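PDB 4LHP: FG41 Malonate Semialdehyde Decarboxylase, which belongs to the tautomerase superfamily, whose members are built on a beta-alpha-beta fold, and assembles from three copies of one chain. Local coordinates for residues 1-11 against 63-72. Residues are numbered along the deposited sequence; the frame is centred on the assembly and turned at random.
Sequences PLIRIDLTSDR and PSVVIIHVFT. With PO4 (phosphate ion), chain M.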
ATOM      1  N   PRO A   1      -7.185  -0.113 -12.198  1.00 16.95           N
ATOM      2  CA  PRO A   1      -6.285  -0.551 -11.130  1.00 14.78           C
ATOM      3  C   PRO A   1      -5.366   0.579 -10.678  1.00 12.96           C
ATOM      4  O   PRO A   1      -5.053   1.462 -11.475  1.00 17.74           O
ATOM      5  CB  PRO A   1      -5.459  -1.629 -11.819  1.00 20.13           C
ATOM      6  CG  PRO A   1      -5.309  -1.099 -13.207  1.00 17.22           C
ATOM      7  CD  PRO A   1      -6.628  -0.424 -13.528  1.00 20.91           C
ATOM      8  N   LEU A   2      -4.946   0.551  -9.417  1.00 16.13           N
ATOM      9  CA  LEU A   2      -3.930   1.474  -8.930  1.00 13.30           C
ATOM     10  C   LEU A   2      -2.621   0.718  -8.757  1.00 12.68           C
ATOM     11  O   LEU A   2      -2.560  -0.274  -8.034  1.00 15.42           O
ATOM     12  CB  LEU A   2      -4.356   2.105  -7.605  1.00 11.59           C
ATOM     13  CG  LEU A   2      -3.302   2.968  -6.904  1.00  9.43           C
ATOM     14  CD1 LEU A   2      -2.967   4.207  -7.718  1.00 12.41           C
ATOM     15  CD2 LEU A   2      -3.772   3.353  -5.510  1.00 18.88           C
ATOM     16  N   ILE A   3      -1.576   1.184  -9.433  1.00 16.09           N
ATOM     17  CA  ILE A   3      -0.283   0.511  -9.399  1.00 16.57           C
ATOM     18  C   ILE A   3       0.716   1.289  -8.551  1.00 18.93           C
ATOM     19  O   ILE A   3       1.044   2.433  -8.862  1.00 17.52           O
ATOM     20  CB  ILE A   3       0.318   0.375 -10.810  1.00 17.87           C
ATOM     21  CG1 ILE A   3      -0.751  -0.050 -11.823  1.00 16.07           C
ATOM     22  CG2 ILE A   3       1.485  -0.601 -10.798  1.00 13.29           C
ATOM     23  CD1 ILE A   3      -1.437  -1.355 -11.492  1.00 16.49           C
ATOM     24  N   ARG A   4       1.200   0.671  -7.479  1.00 17.18           N
ATOM     25  CA  ARG A   4       2.302   1.245  -6.717  1.00 16.25           C
ATOM     26  C   ARG A   4       3.615   0.637  -7.192  1.00 14.60           C
ATOM     27  O   ARG A   4       3.872  -0.549  -6.979  1.00 21.04           O
ATOM     28  CB  ARG A   4       2.125   1.000  -5.217  1.00 12.19           C
ATOM     29  CG  ARG A   4       0.838   1.563  -4.649  1.00 18.05           C
ATOM     30  CD  ARG A   4       0.841   1.560  -3.129  1.00 15.37           C
ATOM     31  NE  ARG A   4      -0.283   2.322  -2.589  1.00 14.08           N
ATOM     32  CZ  ARG A   4      -0.228   3.604  -2.227  1.00 23.65           C
ATOM     33  NH1 ARG A   4       0.899   4.291  -2.327  1.00 17.84           N
ATOM     34  NH2 ARG A   4      -1.304   4.211  -1.755  1.00 21.97           N
ATOM     35  N   ILE A   5       4.440   1.449  -7.842  1.00 15.78           N
ATOM     36  CA  ILE A   5       5.739   0.992  -8.318  1.00 15.92           C
ATOM     37  C   ILE A   5       6.851   1.560  -7.449  1.00 16.79           C
ATOM     38  O   ILE A   5       7.121   2.760  -7.476  1.00 19.38           O
ATOM     39  CB  ILE A   5       5.995   1.418  -9.772  1.00 24.00           C
ATOM     40  CG1 ILE A   5       4.831   0.984 -10.663  1.00 16.27           C
ATOM     41  CG2 ILE A   5       7.311   0.825 -10.270  1.00 15.15           C
ATOM     42  CD1 ILE A   5       4.910   1.520 -12.076  1.00 20.35           C
ATOM     43  N   ASP A   6       7.489   0.691  -6.672  1.00 13.31           N
ATOM     44  CA  ASP A   6       8.621   1.093  -5.848  1.00 19.46           C
ATOM     45  C   ASP A   6       9.916   0.542  -6.431  1.00 20.14           C
ATOM     46  O   ASP A   6      10.089  -0.669  -6.564  1.00 15.20           O
ATOM     47  CB  ASP A   6       8.440   0.612  -4.407  1.00 21.45           C
ATOM     48  CG  ASP A   6       7.367   1.388  -3.661  1.00 24.25           C
ATOM     49  OD1 ASP A   6       7.722   2.297  -2.881  1.00 18.04           O
ATOM     50  OD2 ASP A   6       6.170   1.091  -3.856  1.00 18.82           O
ATOM     51  N   LEU A   7      10.822   1.447  -6.780  1.00 19.82           N
ATOM     52  CA  LEU A   7      12.093   1.071  -7.377  1.00 26.17           C
ATOM     53  C   LEU A   7      13.202   1.891  -6.727  1.00 23.92           C
ATOM     54  O   LEU A   7      12.998   2.461  -5.656  1.00 22.00           O
ATOM     55  CB  LEU A   7      12.043   1.261  -8.896  1.00 20.04           C
ATOM     56  CG  LEU A   7      11.279   2.487  -9.398  1.00 22.28           C
ATOM     57  CD1 LEU A   7      11.935   3.766  -8.914  1.00 28.67           C
ATOM     58  CD2 LEU A   7      11.182   2.470 -10.916  1.00 30.74           C
ATOM     59  N   THR A   8      14.371   1.951  -7.355  1.00 22.30           N
ATOM     60  CA  THR A   8      15.530   2.560  -6.715  1.00 21.66           C
ATOM     61  C   THR A   8      16.069   3.779  -7.462  1.00 21.24           C
ATOM     62  O   THR A   8      15.934   3.889  -8.681  1.00 20.01           O
ATOM     63  CB  THR A   8      16.647   1.531  -6.545  1.00 23.85           C
ATOM     64  OG1 THR A   8      16.955   0.945  -7.815  1.00 17.83           O
ATOM     65  CG2 THR A   8      16.206   0.438  -5.584  1.00 19.03           C
ATOM     66  N   SER A   9      16.697   4.682  -6.716  1.00 26.79           N
ATOM     67  CA  SER A   9      17.099   5.986  -7.238  1.00 24.12           C
ATOM     68  C   SER A   9      18.255   5.934  -8.237  1.00 25.72           C
ATOM     69  O   SER A   9      18.490   6.901  -8.960  1.00 21.43           O
ATOM     70  CB  SER A   9      17.449   6.934  -6.085  1.00 29.70           C
ATOM     71  OG  SER A   9      18.358   6.342  -5.172  1.00 30.07           O
ATOM     72  N   ASP A  10      18.974   4.816  -8.280  1.00 23.92           N
ATOM     73  CA  ASP A  10      20.065   4.658  -9.241  1.00 27.87           C
ATOM     74  C   ASP A  10      19.539   4.574 -10.674  1.00 23.25           C
ATOM     75  O   ASP A  10      20.289   4.786 -11.626  1.00 24.39           O
ATOM     76  CB  ASP A  10      20.903   3.420  -8.918  1.00 20.62           C
ATOM     77  CG  ASP A  10      20.075   2.156  -8.858  1.00 25.53           C
ATOM     78  OD1 ASP A  10      19.295   2.004  -7.895  1.00 30.03           O
ATOM     79  OD2 ASP A  10      20.213   1.312  -9.767  1.00 24.73           O
ATOM     80  N   ARG A  11      18.256   4.260 -10.824  1.00 20.27           N
ATOM     81  CA  ARG A  11      17.636   4.219 -12.143  1.00 26.38           C
ATOM     82  C   ARG A  11      17.270   5.630 -12.586  1.00 28.57           C
ATOM     83  O   ARG A  11      16.760   6.425 -11.796  1.00 28.51           O
ATOM     84  CB  ARG A  11      16.394   3.324 -12.136  1.00 23.79           C
ATOM     85  CG  ARG A  11      16.704   1.852 -11.910  1.00 22.13           C
ATOM     86  CD  ARG A  11      15.492   0.972 -12.177  1.00 20.69           C
ATOM     87  NE  ARG A  11      15.775  -0.439 -11.919  1.00 17.88           N
ATOM     88  CZ  ARG A  11      16.303  -1.282 -12.803  1.00 21.51           C
ATOM     89  NH1 ARG A  11      16.621  -0.875 -14.026  1.00 24.33           N
ATOM     90  NH2 ARG A  11      16.519  -2.542 -12.460  1.00 23.10           N
ATOM     91  N   PRO A  63      20.862  -4.797  -6.784  1.00 20.75           N
ATOM     92  CA  PRO A  63      20.258  -3.858  -5.836  1.00 19.36           C
ATOM     93  C   PRO A  63      19.101  -3.087  -6.464  1.00 23.76           C
ATOM     94  O   PRO A  63      18.233  -2.591  -5.748  1.00 24.72           O
ATOM     95  CB  PRO A  63      21.413  -2.907  -5.500  1.00 29.02           C
ATOM     96  CG  PRO A  63      22.657  -3.676  -5.835  1.00 21.61           C
ATOM     97  CD  PRO A  63      22.287  -4.513  -7.017  1.00 19.39           C
ATOM     98  N   SER A  64      19.090  -2.992  -7.789  1.00 18.80           N
ATOM     99  CA  SER A  64      18.086  -2.195  -8.485  1.00 16.50           C
ATOM    100  C   SER A  64      16.770  -2.956  -8.649  1.00 20.56           C
ATOM    101  O   SER A  64      16.347  -3.268  -9.760  1.00 20.13           O
ATOM    102  CB  SER A  64      18.616  -1.737  -9.847  1.00 25.04           C
ATOM    103  OG  SER A  64      19.916  -1.179  -9.731  1.00 27.12           O
ATOM    104  N   VAL A  65      16.124  -3.235  -7.521  1.00 18.75           N
ATOM    105  CA  VAL A  65      14.874  -3.985  -7.494  1.00 13.36           C
ATOM    106  C   VAL A  65      13.703  -3.115  -7.943  1.00 14.24           C
ATOM    107  O   VAL A  65      13.700  -1.907  -7.724  1.00 17.10           O
ATOM    108  CB  VAL A  65      14.612  -4.517  -6.067  1.00 15.64           C
ATOM    109  CG1 VAL A  65      13.203  -5.077  -5.922  1.00 19.34           C
ATOM    110  CG2 VAL A  65      15.649  -5.573  -5.705  1.00 18.94           C
ATOM    111  N   VAL A  66      12.724  -3.738  -8.595  1.00 16.56           N
ATOM    112  CA  VAL A  66      11.491  -3.060  -8.977  1.00 13.89           C
ATOM    113  C   VAL A  66      10.294  -3.868  -8.486  1.00 17.00           C
ATOM    114  O   VAL A  66      10.050  -4.983  -8.944  1.00 13.95           O
ATOM    115  CB  VAL A  66      11.396  -2.873 -10.501  1.00 21.89           C
ATOM    116  CG1 VAL A  66      10.037  -2.299 -10.886  1.00 19.72           C
ATOM    117  CG2 VAL A  66      12.529  -1.982 -10.991  1.00 21.89           C
ATOM    118  N   ILE A  67       9.556  -3.291  -7.544  1.00 16.89           N
ATOM    119  CA  ILE A  67       8.418  -3.961  -6.928  1.00 15.10           C
ATOM    120  C   ILE A  67       7.115  -3.340  -7.413  1.00 13.08           C
ATOM    121  O   ILE A  67       6.887  -2.142  -7.250  1.00 18.28           O
ATOM    122  CB  ILE A  67       8.504  -3.885  -5.390  1.00 15.58           C
ATOM    123  CG1 ILE A  67       9.676  -4.737  -4.900  1.00 18.44           C
ATOM    124  CG2 ILE A  67       7.206  -4.354  -4.750  1.00 12.09           C
ATOM    125  CD1 ILE A  67       9.958  -4.618  -3.425  1.00 18.27           C
ATOM    126  N   ILE A  68       6.268  -4.169  -8.017  1.00 18.82           N
ATOM    127  CA  ILE A  68       4.997  -3.723  -8.577  1.00 19.12           C
ATOM    128  C   ILE A  68       3.844  -4.269  -7.751  1.00 15.74           C
ATOM    129  O   ILE A  68       3.619  -5.476  -7.715  1.00 15.87           O
ATOM    130  CB  ILE A  68       4.813  -4.225 -10.025  1.00 19.91           C
ATOM    131  CG1 ILE A  68       6.054  -3.915 -10.865  1.00 20.89           C
ATOM    132  CG2 ILE A  68       3.558  -3.614 -10.651  1.00 15.86           C
ATOM    133  CD1 ILE A  68       6.396  -2.451 -10.910  1.00 26.14           C
ATOM    134  N   HIS A  69       3.115  -3.380  -7.089  1.00 18.13           N
ATOM    135  CA  HIS A  69       1.960  -3.786  -6.299  1.00 13.34           C
ATOM    136  C   HIS A  69       0.690  -3.346  -7.014  1.00 16.81           C
ATOM    137  O   HIS A  69       0.373  -2.160  -7.066  1.00 15.28           O
ATOM    138  CB  HIS A  69       2.027  -3.189  -4.891  1.00 15.87           C
ATOM    139  CG  HIS A  69       1.203  -3.929  -3.883  1.00 16.61           C
ATOM    140  ND1 HIS A  69       1.456  -3.880  -2.529  1.00 12.47           N
ATOM    141  CD2 HIS A  69       0.127  -4.738  -4.034  1.00 13.84           C
ATOM    142  CE1 HIS A  69       0.573  -4.627  -1.890  1.00 15.64           C
ATOM    143  NE2 HIS A  69      -0.245  -5.157  -2.780  1.00 18.25           N
ATOM    144  N   VAL A  70      -0.024  -4.315  -7.577  1.00 14.85           N
ATOM    145  CA  VAL A  70      -1.218  -4.037  -8.359  1.00 15.32           C
ATOM    146  C   VAL A  70      -2.465  -4.113  -7.489  1.00 17.58           C
ATOM    147  O   VAL A  70      -2.738  -5.137  -6.862  1.00 18.66           O
ATOM    148  CB  VAL A  70      -1.355  -5.028  -9.530  1.00 19.89           C
ATOM    149  CG1 VAL A  70      -2.685  -4.839 -10.244  1.00 20.00           C
ATOM    150  CG2 VAL A  70      -0.194  -4.857 -10.500  1.00 13.31           C
ATOM    151  N   PHE A  71      -3.208  -3.013  -7.443  1.00 12.56           N
ATOM    152  CA  PHE A  71      -4.476  -2.965  -6.726  1.00 15.94           C
ATOM    153  C   PHE A  71      -5.611  -2.918  -7.739  1.00 13.59           C
ATOM    154  O   PHE A  71      -5.816  -1.906  -8.404  1.00 13.08           O
ATOM    155  CB  PHE A  71      -4.520  -1.748  -5.801  1.00 14.29           C
ATOM    156  CG  PHE A  71      -3.569  -1.837  -4.640  1.00 10.53           C
ATOM    157  CD1 PHE A  71      -2.262  -1.389  -4.758  1.00 14.54           C
ATOM    158  CD2 PHE A  71      -3.980  -2.375  -3.431  1.00 11.59           C
ATOM    159  CE1 PHE A  71      -1.385  -1.474  -3.690  1.00 12.96           C
ATOM    160  CE2 PHE A  71      -3.108  -2.461  -2.360  1.00 18.00           C
ATOM    161  CZ  PHE A  71      -1.809  -2.010  -2.491  1.00 16.10           C
ATOM    162  N   THR A  72      -6.347  -4.019  -7.854  1.00 13.66           N
ATOM    163  CA  THR A  72      -7.312  -4.180  -8.934  1.00 17.47           C
ATOM    164  C   THR A  72      -8.574  -4.895  -8.456  1.00 21.42           C
ATOM    165  O   THR A  72      -8.575  -5.542  -7.408  1.00 15.55           O
ATOM    166  CB  THR A  72      -6.697  -4.991 -10.089  1.00 18.41           C
ATOM    167  OG1 THR A  72      -7.487  -4.835 -11.273  1.00 21.56           O
ATOM    168  CG2 THR A  72      -6.611  -6.466  -9.722  1.00 19.14           C
TER
HETATM  169  P   PO4 M 201      -9.458  -2.472 -12.601  1.00 60.06           P
HETATM  170  O1  PO4 M 201      -9.737  -1.188 -13.350  1.00 48.88           O
HETATM  171  O2  PO4 M 201      -8.137  -3.047 -13.056  1.00 52.91           O
HETATM  172  O3  PO4 M 201      -9.398  -2.188 -11.118  1.00 42.85           O
HETATM  173  O4  PO4 M 201     -10.558  -3.467 -12.892  1.00 53.97           O
HETATM  174  O   HOH W   1      15.109  -0.367  -9.313  1.00 18.76           O
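Leu2, Arg4 and Asp6 pair with Phe71, His69 and Ile67 to join strands 2-8 and 66-72, the two central antiparallel strands of the four-stranded sheet in this tautomerase fold. Each pair closes two backbone hydrogen bonds, from Leu2 N to Phe71 O (2.8 Å) at one end to Ile67 N to Asp6 O (2.8 Å) at the other. On the face toward helix 13-31, Ile3, Ile5, Ile68 and Val70 form an apolar layer. Ile3 CD1 reaches both methyls of Val70, while Ile5 CG2 presses unusually tightly on Ile68 CD1 (3.5 Å). The opposite face meets the other subunits. Arg4 extends from CG to NE, and its CD lies 3.8 Å from Phe71 CE1, with guanidinium and ring planes nearly perpendicular (88°). Its NH1 continues to a salt bridge with Asp6 of a second subunit; Asp6 OD2 makes the same salt bridge to Arg4 of the third subunit, while its OD1 is hydrogen-bonded to His45 NE2. Phe71 CZ sits over the centre of the His69 ring, whose NE2 is hydrogen-bonded to Thr107 OG1. A phosphate ion, probably from the crystallisation liquor, sits beside Pro1 and Thr72: Thr72 OG1 donates to its O2 (2.6 Å), Gln73 N also binds it, and Pro1 N lies 3.0 Å from its O1. The far end is polar. Ser64 OG donates to Asp10 OD2 (2.5 Å) on the syn side, and Thr8 OG1 donates to the other carboxylate oxygen, tying the type I turn from Thr8 to Arg11 to Ser64. Arg11 NH2 meets a lone pair of Ser64 O in the carbonyl plane, while its NE donates to a water that in turn donates to Thr8 OG1 and Val65 O.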